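Local coordinates for NTD biosynthesis operon protein NtdA (Bacillus subtilis subsp. subtilis, PDB 4K2M), which catalyses the reversible pyridoxal phosphate-dependent, glutamate-linked transamination of 3-dehydro-glucose 6-phosphate to kanosamine 6-phosphate in antibiotic biosynthesis, at residues G165-F177 / Y397-H409. Numbering follows the deposited sequence.
Sequences GVPIYVDINPQTF and YAGLQLVHTEKAH. With EDO (1,2-ethanediol), chain G; EDO (1,2-ethanediol), chain D.
The rings of Tyr-169 and Tyr-397 meet obliquely, their planes at 57° and their centroids 5.5 Å apart. Their closest atoms are Tyr-169 CE2 and Tyr-397 CE1, 3.6 Å apart, and Leu-400 CD2 lies at the edge of both rings. Pro-167 O also sits at the edge of the Tyr-397 ring, where it accepts a 2.7 Å hydrogen bond from Tyr-397 OH on an in-plane lone pair. The Phe-177 ring has Pro-174 O over one face, offset toward the rim, and O1 of the chain D ethanediol at its edge, while Ala-408 CB approaches its CE1 obliquely. Ala-408 CB also meets Ile-172 CD1 at 4.0 Å.

Between these aromatic ends, Asp-171 reaches the start of helix 403-411. Asp-171 OD2 accepts a fairly straight 3.0 Å bond from His-404 N through the syn lone pair. Across the contact Asp-171 OD1 takes two bonds, from Thr-405 N at 2.8 Å, tilted 24° from the carboxylate plane, and from Thr-405 OG1 at 2.6 Å, nearly along the C-O axis. Thr-405 OG1 lies beside its own backbone N and anti to the carbonyl carbon (chi1 -57°), which lets hydroxyl and amide reach the same oxygen. Three bonds thus fix the carboxylate's rotation, and the helix's first turn would be expected to stabilise its negative charge. Water 1 donates to both Val-170 O and Thr-405 OG1. Leu-402, at the N-cap position, packs its CD1 against Tyr-169 CB, 3.9 Å away.

Strand 166-169 and the loop after it are thereby joined to helix 403-411: a carboxylate from a distant loop receives two amides of a helix's first turn, linking the sheet-bearing part of the aspartate aminotransferase fold to its C-terminal region.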
loop_
_atom_site.group_PDB
_atom_site.type_symbol
_atom_site.label_atom_id
_atom_site.label_comp_id
_atom_site.label_asym_id
_atom_site.label_seq_id
_atom_site.Cartn_x
_atom_site.Cartn_y
_atom_site.Cartn_z
ATOM N N GLY A 165 -3.839 -12.975 -16.270
ATOM C CA GLY A 165 -4.864 -13.998 -16.447
ATOM C C GLY A 165 -6.037 -13.492 -17.263
ATOM O O GLY A 165 -6.127 -12.295 -17.567
ATOM N N VAL A 166 -6.940 -14.410 -17.606
ATOM C CA VAL A 166 -8.095 -14.117 -18.440
ATOM C C VAL A 166 -9.360 -14.442 -17.672
ATOM O O VAL A 166 -9.667 -15.610 -17.431
ATOM C CB VAL A 166 -8.078 -14.986 -19.718
ATOM C CG1 VAL A 166 -9.401 -14.816 -20.497
ATOM C CG2 VAL A 166 -6.869 -14.622 -20.592
ATOM N N PRO A 167 -10.112 -13.405 -17.269
ATOM C CA PRO A 167 -11.385 -13.672 -16.599
ATOM C C PRO A 167 -12.375 -14.371 -17.524
ATOM O O PRO A 167 -12.551 -13.963 -18.687
ATOM C CB PRO A 167 -11.905 -12.265 -16.260
ATOM C CG PRO A 167 -10.657 -11.397 -16.197
ATOM C CD PRO A 167 -9.770 -11.972 -17.290
ATOM N N ILE A 168 -12.999 -15.422 -17.008
ATOM C CA ILE A 168 -14.083 -16.101 -17.699
ATOM C C ILE A 168 -15.310 -16.012 -16.805
ATOM O O ILE A 168 -15.393 -16.650 -15.745
ATOM C CB ILE A 168 -13.730 -17.562 -18.007
ATOM C CG1 ILE A 168 -12.502 -17.631 -18.927
ATOM C CG2 ILE A 168 -14.908 -18.287 -18.675
ATOM C CD1 ILE A 168 -12.689 -16.993 -20.319
ATOM N N TYR A 169 -16.256 -15.178 -17.207
ATOM C CA TYR A 169 -17.387 -14.891 -16.339
ATOM C C TYR A 169 -18.469 -15.955 -16.453
ATOM O O TYR A 169 -18.853 -16.374 -17.565
ATOM C CB TYR A 169 -17.942 -13.510 -16.671
ATOM C CG TYR A 169 -16.896 -12.440 -16.445
ATOM C CD1 TYR A 169 -16.495 -12.121 -15.151
ATOM C CD2 TYR A 169 -16.300 -11.776 -17.506
ATOM C CE1 TYR A 169 -15.528 -11.161 -14.928
ATOM C CE2 TYR A 169 -15.332 -10.806 -17.290
ATOM C CZ TYR A 169 -14.962 -10.510 -15.994
ATOM O OH TYR A 169 -14.009 -9.547 -15.742
ATOM N N VAL A 170 -18.936 -16.414 -15.302
ATOM C CA VAL A 170 -20.096 -17.293 -15.255
ATOM C C VAL A 170 -21.183 -16.713 -14.352
ATOM O O VAL A 170 -20.919 -15.867 -13.479
ATOM C CB VAL A 170 -19.752 -18.751 -14.854
ATOM C CG1 VAL A 170 -18.617 -19.288 -15.694
ATOM C CG2 VAL A 170 -19.389 -18.837 -13.414
ATOM N N ASP A 171 -22.408 -17.183 -14.565
ATOM C CA ASP A 171 -23.591 -16.603 -13.949
ATOM C C ASP A 171 -23.628 -16.862 -12.449
ATOM O O ASP A 171 -23.025 -17.820 -11.962
ATOM C CB ASP A 171 -24.841 -17.201 -14.612
ATOM C CG ASP A 171 -25.910 -16.156 -14.926
ATOM O OD1 ASP A 171 -25.734 -14.972 -14.563
ATOM O OD2 ASP A 171 -26.934 -16.528 -15.546
ATOM N N ILE A 172 -24.332 -15.998 -11.724
ATOM C CA ILE A 172 -24.500 -16.153 -10.278
ATOM C C ILE A 172 -25.814 -16.844 -9.959
ATOM O O ILE A 172 -26.696 -16.944 -10.801
ATOM C CB ILE A 172 -24.540 -14.804 -9.561
ATOM C CG1 ILE A 172 -25.649 -13.934 -10.174
ATOM C CG2 ILE A 172 -23.174 -14.127 -9.625
ATOM C CD1 ILE A 172 -26.059 -12.726 -9.363
ATOM N N ASN A 173 -25.943 -17.305 -8.721
ATOM C CA ASN A 173 -27.237 -17.702 -8.189
ATOM C C ASN A 173 -27.922 -16.370 -7.835
ATOM O O ASN A 173 -27.364 -15.558 -7.109
ATOM C CB ASN A 173 -26.996 -18.599 -6.974
ATOM C CG ASN A 173 -28.263 -18.912 -6.188
ATOM O OD1 ASN A 173 -29.089 -18.035 -5.917
ATOM N ND2 ASN A 173 -28.395 -20.168 -5.775
ATOM N N PRO A 174 -29.118 -16.114 -8.390
ATOM C CA PRO A 174 -29.689 -14.764 -8.277
ATOM C C PRO A 174 -30.282 -14.473 -6.904
ATOM O O PRO A 174 -30.683 -13.333 -6.641
ATOM C CB PRO A 174 -30.786 -14.755 -9.357
ATOM C CG PRO A 174 -31.194 -16.194 -9.476
ATOM C CD PRO A 174 -29.920 -16.983 -9.276
ATOM N N GLN A 175 -30.343 -15.486 -6.048
ATOM C CA GLN A 175 -30.764 -15.279 -4.662
ATOM C C GLN A 175 -29.589 -15.013 -3.728
ATOM O O GLN A 175 -29.696 -14.201 -2.806
ATOM C CB GLN A 175 -31.543 -16.493 -4.144
ATOM C CG GLN A 175 -33.039 -16.457 -4.447
ATOM C CD GLN A 175 -33.325 -16.458 -5.927
ATOM O OE1 GLN A 175 -32.869 -17.339 -6.655
ATOM N NE2 GLN A 175 -34.068 -15.458 -6.389
ATOM N N THR A 176 -28.479 -15.714 -3.947
ATOM C CA THR A 176 -27.318 -15.584 -3.066
ATOM C C THR A 176 -26.323 -14.541 -3.575
ATOM O O THR A 176 -25.454 -14.109 -2.823
ATOM C CB THR A 176 -26.543 -16.910 -2.915
ATOM O OG1 THR A 176 -25.860 -17.211 -4.135
ATOM C CG2 THR A 176 -27.480 -18.072 -2.564
ATOM N N PHE A 177 -26.440 -14.184 -4.855
ATOM C CA PHE A 177 -25.500 -13.283 -5.546
ATOM C C PHE A 177 -24.089 -13.856 -5.705
ATOM O O PHE A 177 -23.179 -13.158 -6.162
ATOM C CB PHE A 177 -25.434 -11.899 -4.896
ATOM C CG PHE A 177 -26.758 -11.191 -4.841
ATOM C CD1 PHE A 177 -27.253 -10.524 -5.966
ATOM C CD2 PHE A 177 -27.491 -11.167 -3.657
ATOM C CE1 PHE A 177 -28.475 -9.860 -5.911
ATOM C CE2 PHE A 177 -28.705 -10.513 -3.592
ATOM C CZ PHE A 177 -29.206 -9.861 -4.725
ATOM N N TYR A 397 -15.351 -9.475 -24.984
ATOM C CA TYR A 397 -16.455 -9.949 -24.152
ATOM C C TYR A 397 -17.816 -9.633 -24.789
ATOM O O TYR A 397 -18.858 -9.699 -24.144
ATOM C CB TYR A 397 -16.307 -9.458 -22.687
ATOM C CG TYR A 397 -15.109 -10.106 -21.975
ATOM C CD1 TYR A 397 -15.258 -11.269 -21.203
ATOM C CD2 TYR A 397 -13.837 -9.570 -22.093
ATOM C CE1 TYR A 397 -14.155 -11.866 -20.566
ATOM C CE2 TYR A 397 -12.738 -10.152 -21.466
ATOM C CZ TYR A 397 -12.894 -11.296 -20.705
ATOM O OH TYR A 397 -11.772 -11.859 -20.098
ATOM N N ALA A 398 -17.788 -9.335 -26.087
ATOM C CA ALA A 398 -19.012 -9.127 -26.866
ATOM C C ALA A 398 -19.757 -10.433 -27.140
ATOM O O ALA A 398 -19.154 -11.448 -27.495
ATOM C CB ALA A 398 -18.701 -8.420 -28.165
ATOM N N GLY A 399 -21.075 -10.408 -26.976
ATOM C CA GLY A 399 -21.866 -11.615 -27.133
ATOM C C GLY A 399 -22.071 -12.384 -25.839
ATOM O O GLY A 399 -22.820 -13.357 -25.799
ATOM N N LEU A 400 -21.413 -11.951 -24.768
ATOM C CA LEU A 400 -21.554 -12.612 -23.473
ATOM C C LEU A 400 -22.872 -12.193 -22.843
ATOM O O LEU A 400 -23.146 -10.998 -22.720
ATOM C CB LEU A 400 -20.372 -12.205 -22.579
ATOM C CG LEU A 400 -20.191 -12.665 -21.135
ATOM C CD1 LEU A 400 -20.388 -14.128 -21.013
ATOM C CD2 LEU A 400 -18.786 -12.316 -20.678
ATOM N N GLN A 401 -23.698 -13.159 -22.456
ATOM C CA GLN A 401 -24.917 -12.845 -21.708
ATOM C C GLN A 401 -24.917 -13.654 -20.433
ATOM O O GLN A 401 -24.672 -14.864 -20.441
ATOM C CB GLN A 401 -26.185 -13.156 -22.509
ATOM C CG GLN A 401 -26.286 -12.453 -23.875
ATOM C CD GLN A 401 -27.700 -12.497 -24.439
ATOM O OE1 GLN A 401 -28.655 -12.095 -23.779
ATOM N NE2 GLN A 401 -27.839 -12.999 -25.657
ATOM N N LEU A 402 -25.195 -12.979 -19.326
ATOM C CA LEU A 402 -25.245 -13.639 -18.043
ATOM C C LEU A 402 -26.616 -13.297 -17.507
ATOM O O LEU A 402 -26.772 -12.299 -16.822
ATOM C CB LEU A 402 -24.147 -13.074 -17.131
ATOM C CG LEU A 402 -22.713 -13.309 -17.628
ATOM C CD1 LEU A 402 -21.738 -12.443 -16.838
ATOM C CD2 LEU A 402 -22.329 -14.769 -17.495
ATOM N N VAL A 403 -27.611 -14.119 -17.845
ATOM C CA VAL A 403 -29.016 -13.751 -17.632
ATOM C C VAL A 403 -29.361 -13.447 -16.180
ATOM O O VAL A 403 -30.013 -12.433 -15.881
ATOM C CB VAL A 403 -29.975 -14.849 -18.147
ATOM C CG1 VAL A 403 -31.412 -14.436 -17.909
ATOM C CG2 VAL A 403 -29.741 -15.101 -19.636
ATOM N N HIS A 404 -28.922 -14.315 -15.281
ATOM C CA HIS A 404 -29.269 -14.165 -13.869
ATOM C C HIS A 404 -28.511 -13.023 -13.219
ATOM O O HIS A 404 -29.068 -12.300 -12.388
ATOM C CB HIS A 404 -29.012 -15.471 -13.109
ATOM C CG HIS A 404 -29.899 -16.595 -13.539
ATOM N ND1 HIS A 404 -31.265 -16.460 -13.669
ATOM C CD2 HIS A 404 -29.613 -17.874 -13.880
ATOM C CE1 HIS A 404 -31.781 -17.606 -14.069
ATOM N NE2 HIS A 404 -30.802 -18.483 -14.204
ATOM N N THR A 405 -27.238 -12.874 -13.584
ATOM C CA THR A 405 -26.428 -11.792 -13.048
ATOM C C THR A 405 -27.035 -10.465 -13.474
ATOM O O THR A 405 -27.173 -9.563 -12.667
ATOM C CB THR A 405 -24.994 -11.864 -13.581
ATOM O OG1 THR A 405 -24.428 -13.140 -13.256
ATOM C CG2 THR A 405 -24.124 -10.744 -13.005
ATOM N N GLU A 406 -27.399 -10.350 -14.751
ATOM C CA GLU A 406 -27.964 -9.103 -15.256
ATOM C C GLU A 406 -29.315 -8.762 -14.625
ATOM O O GLU A 406 -29.584 -7.603 -14.283
ATOM C CB GLU A 406 -28.045 -9.145 -16.787
ATOM C CG GLU A 406 -26.683 -9.000 -17.483
ATOM C CD GLU A 406 -26.680 -9.614 -18.879
ATOM O OE1 GLU A 406 -27.766 -9.633 -19.497
ATOM O OE2 GLU A 406 -25.615 -10.090 -19.355
ATOM N N LYS A 407 -30.167 -9.765 -14.462
ATOM C CA LYS A 407 -31.473 -9.534 -13.852
ATOM C C LYS A 407 -31.310 -9.143 -12.380
ATOM O O LYS A 407 -31.873 -8.146 -11.937
ATOM C CB LYS A 407 -32.368 -10.775 -13.993
ATOM C CG LYS A 407 -33.803 -10.603 -13.453
ATOM C CD LYS A 407 -34.470 -9.355 -14.044
ATOM C CE LYS A 407 -35.921 -9.213 -13.560
ATOM N NZ LYS A 407 -36.562 -7.963 -14.084
ATOM N N ALA A 408 -30.500 -9.892 -11.637
ATOM C CA ALA A 408 -30.308 -9.582 -10.213
ATOM C C ALA A 408 -29.667 -8.209 -10.043
ATOM O O ALA A 408 -30.002 -7.452 -9.132
ATOM C CB ALA A 408 -29.470 -10.653 -9.543
ATOM N N HIS A 409 -28.735 -7.892 -10.930
ATOM C CA HIS A 409 -28.060 -6.600 -10.925
ATOM C C HIS A 409 -29.030 -5.426 -11.057
ATOM O O HIS A 409 -28.798 -4.349 -10.496
ATOM C CB HIS A 409 -27.059 -6.553 -12.084
ATOM C CG HIS A 409 -26.377 -5.231 -12.229
ATOM N ND1 HIS A 409 -25.597 -4.686 -11.235
ATOM C CD2 HIS A 409 -26.351 -4.352 -13.256
ATOM C CE1 HIS A 409 -25.117 -3.526 -11.643
ATOM N NE2 HIS A 409 -25.556 -3.300 -12.867
HETATM C C1 EDO G . -25.434 -6.473 -8.399
HETATM O O1 EDO G . -24.586 -6.572 -9.540
HETATM C C2 EDO G . -25.795 -7.861 -7.890
HETATM O O2 EDO G . -24.632 -8.456 -7.310
HETATM C C1 EDO D . -32.373 -10.779 -1.582
HETATM O O1 EDO D . -31.067 -10.655 -1.019
HETATM C C2 EDO D . -32.381 -12.002 -2.503
HETATM O O2 EDO D . -32.084 -13.164 -1.726
HETATM O O HOH W 1 -21.706 -13.308 -12.913
#